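Local coordinates for protein endo-polygalacturonase (Pectobacterium carotovorum subsp. carotovorum, PDB 1BHE) that hydrolyses alpha-1,4-galacturonosyl linkages within polygalacturonic acid as a secreted enzyme involved in maceration and soft-rotting of plant tissue, at residues A[289-303]-A[323-337]. Residues are numbered along the deposited sequence; the frame is centred on the assembly and turned at random.
Sequences GVVNGVRYSNVVMKN and PDWSDITFKDVTSET
Y296 and F330 occupy equivalent places on successive coils and stack inside the core. The rings are offset, with centroids 4.8 Å apart and planes turned by 21°, and CD2 of Y296 lies over one face of the F330 ring, 3.4 Å from F330 CE2. The register puts both on one face, and matching first torsions, CG anti to the carbonyl carbon (chi1 -50° and -59°), lay the side chains alongside one another. On this inward face V291 rests CG2 over the five-membered ring of W325, a CH-pi contact 3.8 Å from the centroid. Past the corner V299 lies beside V333, and M301, bent at chi3, brings CE to within 3.5 Å of V333 CG1.

The backbones run parallel and in register, V290 beside D324 through M301 beside S335. V291 takes the D324 carbonyl and returns its own to S326; V294 and Y296 continue the ladder with D327, T329 and K331. At N298 and D332, both with positive phi, the chain turns a corner without a break in the ladder: N298 N donates to K331 O and V299 N to D332 O, then T334 N reaches V299 O at 2.9 Å.

On the outer face one water lies 2.9 Å from each of V294 O, D327 OD1 and T329 OG1, bridging the strands; its protons are probably shared among more acceptors than it can serve at once. R295 NH2 stays 4.3 Å from D327 OD2, beyond a salt bridge, while its NH1 is bonded to N264 and T266. At the far end of the strands, a long salt bridge joins K302 NZ to E336 OE1, 4.0 Å apart.

These are neighbouring rungs of the right-handed parallel beta-helix of family 28. Strand 290-302 also pairs with 258-273, and 324-335 with 352-360; across the core L279 meets Y296 and F330, while I310 of strand 306-311 packs on W325.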
ATOM      1  N   GLY A 289      16.158 -10.796  -4.691  1.00 16.19           N
ATOM      2  CA  GLY A 289      17.348 -10.552  -3.872  1.00 15.77           C
ATOM      3  C   GLY A 289      17.196 -11.241  -2.520  1.00 15.50           C
ATOM      4  O   GLY A 289      16.466 -12.221  -2.392  1.00 15.35           O
ATOM      5  N   VAL A 290      17.786 -10.633  -1.492  1.00 15.11           N
ATOM      6  CA  VAL A 290      17.713 -11.158  -0.144  1.00 15.07           C
ATOM      7  C   VAL A 290      16.420 -10.794   0.574  1.00 14.92           C
ATOM      8  O   VAL A 290      16.019  -9.637   0.663  1.00 14.26           O
ATOM      9  CB  VAL A 290      18.892 -10.652   0.724  1.00 15.48           C
ATOM     10  CG1 VAL A 290      18.775 -11.124   2.166  1.00 15.99           C
ATOM     11  CG2 VAL A 290      20.222 -11.095   0.135  1.00 16.00           C
ATOM     12  N   VAL A 291      15.794 -11.803   1.150  1.00 14.17           N
ATOM     13  CA  VAL A 291      14.642 -11.694   2.026  1.00 14.55           C
ATOM     14  C   VAL A 291      15.050 -12.481   3.281  1.00 14.85           C
ATOM     15  O   VAL A 291      15.243 -13.701   3.191  1.00 15.40           O
ATOM     16  CB  VAL A 291      13.326 -12.231   1.464  1.00 14.53           C
ATOM     17  CG1 VAL A 291      12.250 -12.284   2.544  1.00 14.94           C
ATOM     18  CG2 VAL A 291      12.830 -11.399   0.286  1.00 14.57           C
ATOM     19  N   ASN A 292      15.225 -11.803   4.409  1.00 14.44           N
ATOM     20  CA  ASN A 292      15.673 -12.507   5.605  1.00 14.43           C
ATOM     21  C   ASN A 292      14.980 -12.069   6.883  1.00 14.04           C
ATOM     22  O   ASN A 292      14.892 -10.871   7.154  1.00 13.05           O
ATOM     23  CB  ASN A 292      17.194 -12.299   5.743  1.00 15.45           C
ATOM     24  CG  ASN A 292      17.703 -12.922   7.034  1.00 16.80           C
ATOM     25  OD1 ASN A 292      17.852 -14.141   7.115  1.00 18.08           O
ATOM     26  ND2 ASN A 292      17.940 -12.111   8.051  1.00 16.78           N
ATOM     27  N   GLY A 293      14.546 -13.045   7.669  1.00 13.28           N
ATOM     28  CA  GLY A 293      13.913 -12.788   8.950  1.00 14.38           C
ATOM     29  C   GLY A 293      12.477 -12.304   8.822  1.00 14.60           C
ATOM     30  O   GLY A 293      12.154 -11.138   9.063  1.00 13.88           O
ATOM     31  N   VAL A 294      11.610 -13.200   8.372  1.00 14.65           N
ATOM     32  CA  VAL A 294      10.192 -12.920   8.204  1.00 15.23           C
ATOM     33  C   VAL A 294       9.432 -13.886   9.112  1.00 16.13           C
ATOM     34  O   VAL A 294       9.665 -15.097   9.009  1.00 17.38           O
ATOM     35  CB  VAL A 294       9.702 -13.068   6.756  1.00 14.86           C
ATOM     36  CG1 VAL A 294       8.216 -12.732   6.650  1.00 14.68           C
ATOM     37  CG2 VAL A 294      10.491 -12.181   5.806  1.00 14.42           C
ATOM     38  N   ARG A 295       8.592 -13.373   9.994  1.00 15.51           N
ATOM     39  CA  ARG A 295       7.848 -14.220  10.914  1.00 16.20           C
ATOM     40  C   ARG A 295       6.364 -13.883  10.916  1.00 15.83           C
ATOM     41  O   ARG A 295       5.953 -12.746  11.164  1.00 15.10           O
ATOM     42  CB  ARG A 295       8.407 -14.133  12.341  1.00 17.17           C
ATOM     43  CG  ARG A 295       8.527 -12.720  12.883  1.00 17.91           C
ATOM     44  CD  ARG A 295       9.623 -12.610  13.932  1.00 19.34           C
ATOM     45  NE  ARG A 295      10.961 -12.756  13.368  1.00 19.37           N
ATOM     46  CZ  ARG A 295      11.660 -11.782  12.800  1.00 19.51           C
ATOM     47  NH1 ARG A 295      11.163 -10.555  12.702  1.00 18.82           N
ATOM     48  NH2 ARG A 295      12.871 -12.035  12.319  1.00 19.52           N
ATOM     49  N   TYR A 296       5.550 -14.899  10.636  1.00 15.71           N
ATOM     50  CA  TYR A 296       4.102 -14.748  10.617  1.00 15.59           C
ATOM     51  C   TYR A 296       3.464 -15.537  11.764  1.00 16.09           C
ATOM     52  O   TYR A 296       3.746 -16.731  11.906  1.00 16.63           O
ATOM     53  CB  TYR A 296       3.481 -15.238   9.316  1.00 15.01           C
ATOM     54  CG  TYR A 296       4.057 -14.751   8.016  1.00 14.07           C
ATOM     55  CD1 TYR A 296       3.596 -13.579   7.414  1.00 13.73           C
ATOM     56  CD2 TYR A 296       5.048 -15.464   7.367  1.00 13.82           C
ATOM     57  CE1 TYR A 296       4.119 -13.145   6.210  1.00 13.38           C
ATOM     58  CE2 TYR A 296       5.583 -15.045   6.162  1.00 13.53           C
ATOM     59  CZ  TYR A 296       5.110 -13.875   5.593  1.00 13.38           C
ATOM     60  OH  TYR A 296       5.641 -13.451   4.400  1.00 12.83           O
ATOM     61  N   SER A 297       2.608 -14.888  12.544  1.00 16.24           N
ATOM     62  CA  SER A 297       1.965 -15.585  13.655  1.00 16.67           C
ATOM     63  C   SER A 297       0.550 -15.099  13.902  1.00 17.01           C
ATOM     64  O   SER A 297       0.215 -13.935  13.692  1.00 17.08           O
ATOM     65  CB  SER A 297       2.790 -15.453  14.941  1.00 16.95           C
ATOM     66  OG  SER A 297       2.863 -14.102  15.355  1.00 17.52           O
ATOM     67  N   ASN A 298      -0.302 -16.014  14.357  1.00 17.19           N
ATOM     68  CA  ASN A 298      -1.685 -15.703  14.680  1.00 17.47           C
ATOM     69  C   ASN A 298      -2.440 -15.121  13.489  1.00 17.62           C
ATOM     70  O   ASN A 298      -3.050 -14.053  13.554  1.00 16.50           O
ATOM     71  CB  ASN A 298      -1.759 -14.777  15.898  1.00 18.56           C
ATOM     72  CG  ASN A 298      -3.152 -14.720  16.483  1.00 19.63           C
ATOM     73  OD1 ASN A 298      -4.041 -15.476  16.077  1.00 21.27           O
ATOM     74  ND2 ASN A 298      -3.386 -13.828  17.432  1.00 20.23           N
ATOM     75  N   VAL A 299      -2.394 -15.858  12.380  1.00 18.01           N
ATOM     76  CA  VAL A 299      -3.078 -15.463  11.153  1.00 18.92           C
ATOM     77  C   VAL A 299      -4.290 -16.371  10.936  1.00 19.62           C
ATOM     78  O   VAL A 299      -4.132 -17.596  10.917  1.00 20.03           O
ATOM     79  CB  VAL A 299      -2.153 -15.557   9.931  1.00 18.81           C
ATOM     80  CG1 VAL A 299      -2.843 -15.025   8.677  1.00 18.94           C
ATOM     81  CG2 VAL A 299      -0.852 -14.798  10.151  1.00 18.73           C
ATOM     82  N   VAL A 300      -5.483 -15.806  10.823  1.00 19.81           N
ATOM     83  CA  VAL A 300      -6.697 -16.589  10.600  1.00 20.60           C
ATOM     84  C   VAL A 300      -7.308 -16.202   9.251  1.00 20.72           C
ATOM     85  O   VAL A 300      -7.645 -15.035   9.044  1.00 20.02           O
ATOM     86  CB  VAL A 300      -7.739 -16.400  11.708  1.00 20.94           C
ATOM     87  CG1 VAL A 300      -9.016 -17.182  11.411  1.00 21.36           C
ATOM     88  CG2 VAL A 300      -7.192 -16.825  13.068  1.00 21.48           C
ATOM     89  N   MET A 301      -7.433 -17.167   8.342  1.00 21.34           N
ATOM     90  CA  MET A 301      -7.974 -16.898   7.017  1.00 22.03           C
ATOM     91  C   MET A 301      -9.281 -17.629   6.722  1.00 22.16           C
ATOM     92  O   MET A 301      -9.495 -18.775   7.110  1.00 21.49           O
ATOM     93  CB  MET A 301      -6.960 -17.281   5.936  1.00 22.21           C
ATOM     94  CG  MET A 301      -5.648 -16.518   5.985  1.00 22.78           C
ATOM     95  SD  MET A 301      -4.394 -17.274   4.938  1.00 23.17           S
ATOM     96  CE  MET A 301      -3.081 -17.567   6.117  1.00 23.56           C
ATOM     97  N   LYS A 302     -10.158 -16.944   6.001  1.00 21.95           N
ATOM     98  CA  LYS A 302     -11.459 -17.437   5.585  1.00 22.50           C
ATOM     99  C   LYS A 302     -11.678 -17.059   4.114  1.00 22.01           C
ATOM    100  O   LYS A 302     -11.517 -15.895   3.742  1.00 20.95           O
ATOM    101  CB  LYS A 302     -12.607 -16.829   6.381  1.00 23.86           C
ATOM    102  CG  LYS A 302     -12.674 -17.025   7.877  1.00 25.58           C
ATOM    103  CD  LYS A 302     -14.048 -16.663   8.431  1.00 27.21           C
ATOM    104  CE  LYS A 302     -13.974 -15.536   9.450  1.00 28.03           C
ATOM    105  NZ  LYS A 302     -14.239 -16.024  10.834  1.00 28.95           N
ATOM    106  N   ASN A 303     -12.023 -18.022   3.273  1.00 21.26           N
ATOM    107  CA  ASN A 303     -12.266 -17.779   1.859  1.00 21.01           C
ATOM    108  C   ASN A 303     -11.062 -17.201   1.123  1.00 20.12           C
ATOM    109  O   ASN A 303     -11.187 -16.356   0.233  1.00 19.63           O
ATOM    110  CB  ASN A 303     -13.492 -16.876   1.675  1.00 22.01           C
ATOM    111  CG  ASN A 303     -14.799 -17.516   2.096  1.00 22.89           C
ATOM    112  OD1 ASN A 303     -15.016 -18.715   1.933  1.00 23.33           O
ATOM    113  ND2 ASN A 303     -15.705 -16.730   2.659  1.00 23.65           N
ATOM    114  N   PRO A 323      17.146 -15.302  -5.889  1.00 24.49           N
ATOM    115  CA  PRO A 323      16.554 -15.098  -4.582  1.00 24.03           C
ATOM    116  C   PRO A 323      17.348 -15.763  -3.469  1.00 23.31           C
ATOM    117  O   PRO A 323      17.708 -16.939  -3.574  1.00 22.39           O
ATOM    118  CB  PRO A 323      15.180 -15.754  -4.706  1.00 24.25           C
ATOM    119  CG  PRO A 323      15.390 -16.850  -5.701  1.00 24.47           C
ATOM    120  CD  PRO A 323      16.408 -16.322  -6.676  1.00 24.57           C
ATOM    121  N   ASP A 324      17.611 -15.023  -2.400  1.00 22.19           N
ATOM    122  CA  ASP A 324      18.326 -15.545  -1.240  1.00 21.68           C
ATOM    123  C   ASP A 324      17.415 -15.308  -0.031  1.00 21.12           C
ATOM    124  O   ASP A 324      17.480 -14.289   0.649  1.00 19.78           O
ATOM    125  CB  ASP A 324      19.692 -14.917  -1.028  1.00 22.44           C
ATOM    126  CG  ASP A 324      20.420 -15.479   0.178  1.00 22.94           C
ATOM    127  OD1 ASP A 324      19.974 -16.495   0.751  1.00 23.59           O
ATOM    128  OD2 ASP A 324      21.455 -14.901   0.571  1.00 23.50           O
ATOM    129  N   TRP A 325      16.421 -16.182   0.076  1.00 20.11           N
ATOM    130  CA  TRP A 325      15.368 -16.057   1.078  1.00 20.35           C
ATOM    131  C   TRP A 325      15.591 -17.043   2.215  1.00 20.90           C
ATOM    132  O   TRP A 325      15.703 -18.251   1.982  1.00 20.47           O
ATOM    133  CB  TRP A 325      14.010 -16.239   0.395  1.00 19.55           C
ATOM    134  CG  TRP A 325      13.692 -15.308  -0.738  1.00 19.02           C
ATOM    135  CD1 TRP A 325      14.372 -14.195  -1.143  1.00 18.74           C
ATOM    136  CD2 TRP A 325      12.555 -15.384  -1.613  1.00 18.76           C
ATOM    137  NE1 TRP A 325      13.769 -13.594  -2.211  1.00 18.45           N
ATOM    138  CE2 TRP A 325      12.638 -14.306  -2.515  1.00 18.68           C
ATOM    139  CE3 TRP A 325      11.474 -16.264  -1.725  1.00 18.50           C
ATOM    140  CZ2 TRP A 325      11.695 -14.083  -3.519  1.00 18.52           C
ATOM    141  CZ3 TRP A 325      10.536 -16.038  -2.712  1.00 18.66           C
ATOM    142  CH2 TRP A 325      10.650 -14.958  -3.599  1.00 18.77           C
ATOM    143  N   SER A 326      15.688 -16.536   3.444  1.00 20.74           N
ATOM    144  CA  SER A 326      15.919 -17.411   4.590  1.00 21.39           C
ATOM    145  C   SER A 326      15.285 -16.884   5.869  1.00 21.29           C
ATOM    146  O   SER A 326      14.791 -15.760   5.934  1.00 21.08           O
ATOM    147  CB  SER A 326      17.420 -17.644   4.785  1.00 22.20           C
ATOM    148  OG  SER A 326      18.110 -16.436   5.053  1.00 23.11           O
ATOM    149  N   ASP A 327      15.286 -17.719   6.905  1.00 20.54           N
ATOM    150  CA  ASP A 327      14.705 -17.402   8.202  1.00 20.87           C
ATOM    151  C   ASP A 327      13.273 -16.903   8.035  1.00 20.71           C
ATOM    152  O   ASP A 327      12.898 -15.785   8.367  1.00 19.97           O
ATOM    153  CB  ASP A 327      15.564 -16.424   8.998  1.00 20.70           C
ATOM    154  CG  ASP A 327      15.068 -16.176  10.409  1.00 20.75           C
ATOM    155  OD1 ASP A 327      14.267 -16.977  10.936  1.00 20.39           O
ATOM    156  OD2 ASP A 327      15.472 -15.148  10.999  1.00 21.18           O
ATOM    157  N   ILE A 328      12.447 -17.780   7.471  1.00 20.68           N
ATOM    158  CA  ILE A 328      11.034 -17.524   7.206  1.00 21.06           C
ATOM    159  C   ILE A 328      10.202 -18.473   8.055  1.00 21.34           C
ATOM    160  O   ILE A 328      10.311 -19.698   7.931  1.00 21.34           O
ATOM    161  CB  ILE A 328      10.717 -17.687   5.709  1.00 20.81           C
ATOM    162  CG1 ILE A 328      11.563 -16.734   4.861  1.00 21.27           C
ATOM    163  CG2 ILE A 328       9.242 -17.450   5.427  1.00 20.65           C
ATOM    164  CD1 ILE A 328      11.652 -17.093   3.395  1.00 21.40           C
ATOM    165  N   THR A 329       9.439 -17.941   9.010  1.00 21.97           N
ATOM    166  CA  THR A 329       8.661 -18.775   9.912  1.00 22.55           C
ATOM    167  C   THR A 329       7.173 -18.458   9.919  1.00 22.82           C
ATOM    168  O   THR A 329       6.735 -17.311   9.821  1.00 23.07           O
ATOM    169  CB  THR A 329       9.167 -18.655  11.368  1.00 23.15           C
ATOM    170  OG1 THR A 329       9.019 -17.289  11.793  1.00 24.84           O
ATOM    171  CG2 THR A 329      10.624 -19.054  11.508  1.00 22.57           C
ATOM    172  N   PHE A 330       6.369 -19.510  10.039  1.00 22.22           N
ATOM    173  CA  PHE A 330       4.924 -19.410  10.154  1.00 22.23           C
ATOM    174  C   PHE A 330       4.512 -20.119  11.450  1.00 22.60           C
ATOM    175  O   PHE A 330       4.873 -21.281  11.636  1.00 23.12           O
ATOM    176  CB  PHE A 330       4.176 -20.034   8.989  1.00 21.56           C
ATOM    177  CG  PHE A 330       4.440 -19.515   7.610  1.00 21.10           C
ATOM    178  CD1 PHE A 330       5.579 -19.873   6.914  1.00 20.87           C
ATOM    179  CD2 PHE A 330       3.530 -18.667   6.993  1.00 20.79           C
ATOM    180  CE1 PHE A 330       5.822 -19.391   5.643  1.00 20.81           C
ATOM    181  CE2 PHE A 330       3.757 -18.190   5.718  1.00 20.56           C
ATOM    182  CZ  PHE A 330       4.904 -18.549   5.041  1.00 20.65           C
ATOM    183  N   LYS A 331       3.780 -19.439  12.318  1.00 23.00           N
ATOM    184  CA  LYS A 331       3.348 -20.019  13.580  1.00 23.49           C
ATOM    185  C   LYS A 331       1.897 -19.691  13.894  1.00 23.59           C
ATOM    186  O   LYS A 331       1.466 -18.536  13.835  1.00 22.86           O
ATOM    187  CB  LYS A 331       4.238 -19.531  14.731  1.00 24.19           C
ATOM    188  CG  LYS A 331       3.927 -20.176  16.072  1.00 25.18           C
ATOM    189  CD  LYS A 331       5.038 -19.925  17.079  1.00 25.82           C
ATOM    190  CE  LYS A 331       4.971 -20.895  18.247  1.00 26.51           C
ATOM    191  NZ  LYS A 331       3.623 -20.927  18.875  1.00 27.41           N
ATOM    192  N   ASP A 332       1.124 -20.724  14.265  1.00 23.04           N
ATOM    193  CA  ASP A 332      -0.288 -20.544  14.592  1.00 23.29           C
ATOM    194  C   ASP A 332      -1.023 -19.842  13.446  1.00 23.60           C
ATOM    195  O   ASP A 332      -1.583 -18.758  13.608  1.00 23.22           O
ATOM    196  CB  ASP A 332      -0.438 -19.725  15.883  1.00 23.56           C
ATOM    197  CG  ASP A 332       0.027 -20.496  17.105  1.00 24.25           C
ATOM    198  OD1 ASP A 332      -0.138 -21.734  17.125  1.00 24.21           O
ATOM    199  OD2 ASP A 332       0.559 -19.863  18.042  1.00 23.89           O
ATOM    200  N   VAL A 333      -1.015 -20.478  12.282  1.00 23.56           N
ATOM    201  CA  VAL A 333      -1.684 -19.959  11.091  1.00 24.09           C
ATOM    202  C   VAL A 333      -2.801 -20.931  10.700  1.00 24.67           C
ATOM    203  O   VAL A 333      -2.532 -22.119  10.499  1.00 24.79           O
ATOM    204  CB  VAL A 333      -0.706 -19.767   9.926  1.00 23.79           C
ATOM    205  CG1 VAL A 333      -1.426 -19.456   8.620  1.00 23.89           C
ATOM    206  CG2 VAL A 333       0.294 -18.652  10.228  1.00 23.81           C
ATOM    207  N   THR A 334      -4.036 -20.447  10.636  1.00 24.99           N
ATOM    208  CA  THR A 334      -5.172 -21.283  10.292  1.00 25.33           C
ATOM    209  C   THR A 334      -5.910 -20.788   9.047  1.00 25.66           C
ATOM    210  O   THR A 334      -6.147 -19.595   8.864  1.00 25.40           O
ATOM    211  CB  THR A 334      -6.215 -21.342  11.428  1.00 25.63           C
ATOM    212  OG1 THR A 334      -5.605 -21.672  12.681  1.00 25.66           O
ATOM    213  CG2 THR A 334      -7.292 -22.378  11.126  1.00 25.69           C
ATOM    214  N   SER A 335      -6.312 -21.734   8.210  1.00 25.42           N
ATOM    215  CA  SER A 335      -7.107 -21.458   7.022  1.00 25.57           C
ATOM    216  C   SER A 335      -8.375 -22.311   7.119  1.00 26.16           C
ATOM    217  O   SER A 335      -8.307 -23.541   7.101  1.00 25.88           O
ATOM    218  CB  SER A 335      -6.354 -21.730   5.729  1.00 24.87           C
ATOM    219  OG  SER A 335      -7.103 -21.243   4.628  1.00 24.66           O
ATOM    220  N   GLU A 336      -9.515 -21.652   7.272  1.00 26.63           N
ATOM    221  CA  GLU A 336     -10.784 -22.328   7.478  1.00 27.55           C
ATOM    222  C   GLU A 336     -11.432 -22.917   6.242  1.00 27.49           C
ATOM    223  O   GLU A 336     -12.369 -23.718   6.378  1.00 27.02           O
ATOM    224  CB  GLU A 336     -11.758 -21.353   8.170  1.00 28.30           C
ATOM    225  CG  GLU A 336     -11.445 -21.177   9.649  1.00 29.35           C
ATOM    226  CD  GLU A 336     -12.234 -20.070  10.311  1.00 30.17           C
ATOM    227  OE1 GLU A 336     -13.378 -19.786   9.900  1.00 30.54           O
ATOM    228  OE2 GLU A 336     -11.698 -19.465  11.264  1.00 30.70           O
ATOM    229  N   THR A 337     -11.034 -22.494   5.045  1.00 27.27           N
ATOM    230  CA  THR A 337     -11.644 -23.003   3.825  1.00 27.26           C
ATOM    231  C   THR A 337     -10.603 -23.612   2.895  1.00 27.05           C
ATOM    232  O   THR A 337      -9.405 -23.369   2.999  1.00 26.65           O
ATOM    233  CB  THR A 337     -12.419 -21.925   3.042  1.00 27.25           C
ATOM    234  OG1 THR A 337     -11.544 -20.815   2.808  1.00 26.83           O
ATOM    235  CG2 THR A 337     -13.653 -21.462   3.795  1.00 27.25           C
TER
HETATM  236  O   HOH W   1      11.495 -16.072  11.028  1.00 22.76           O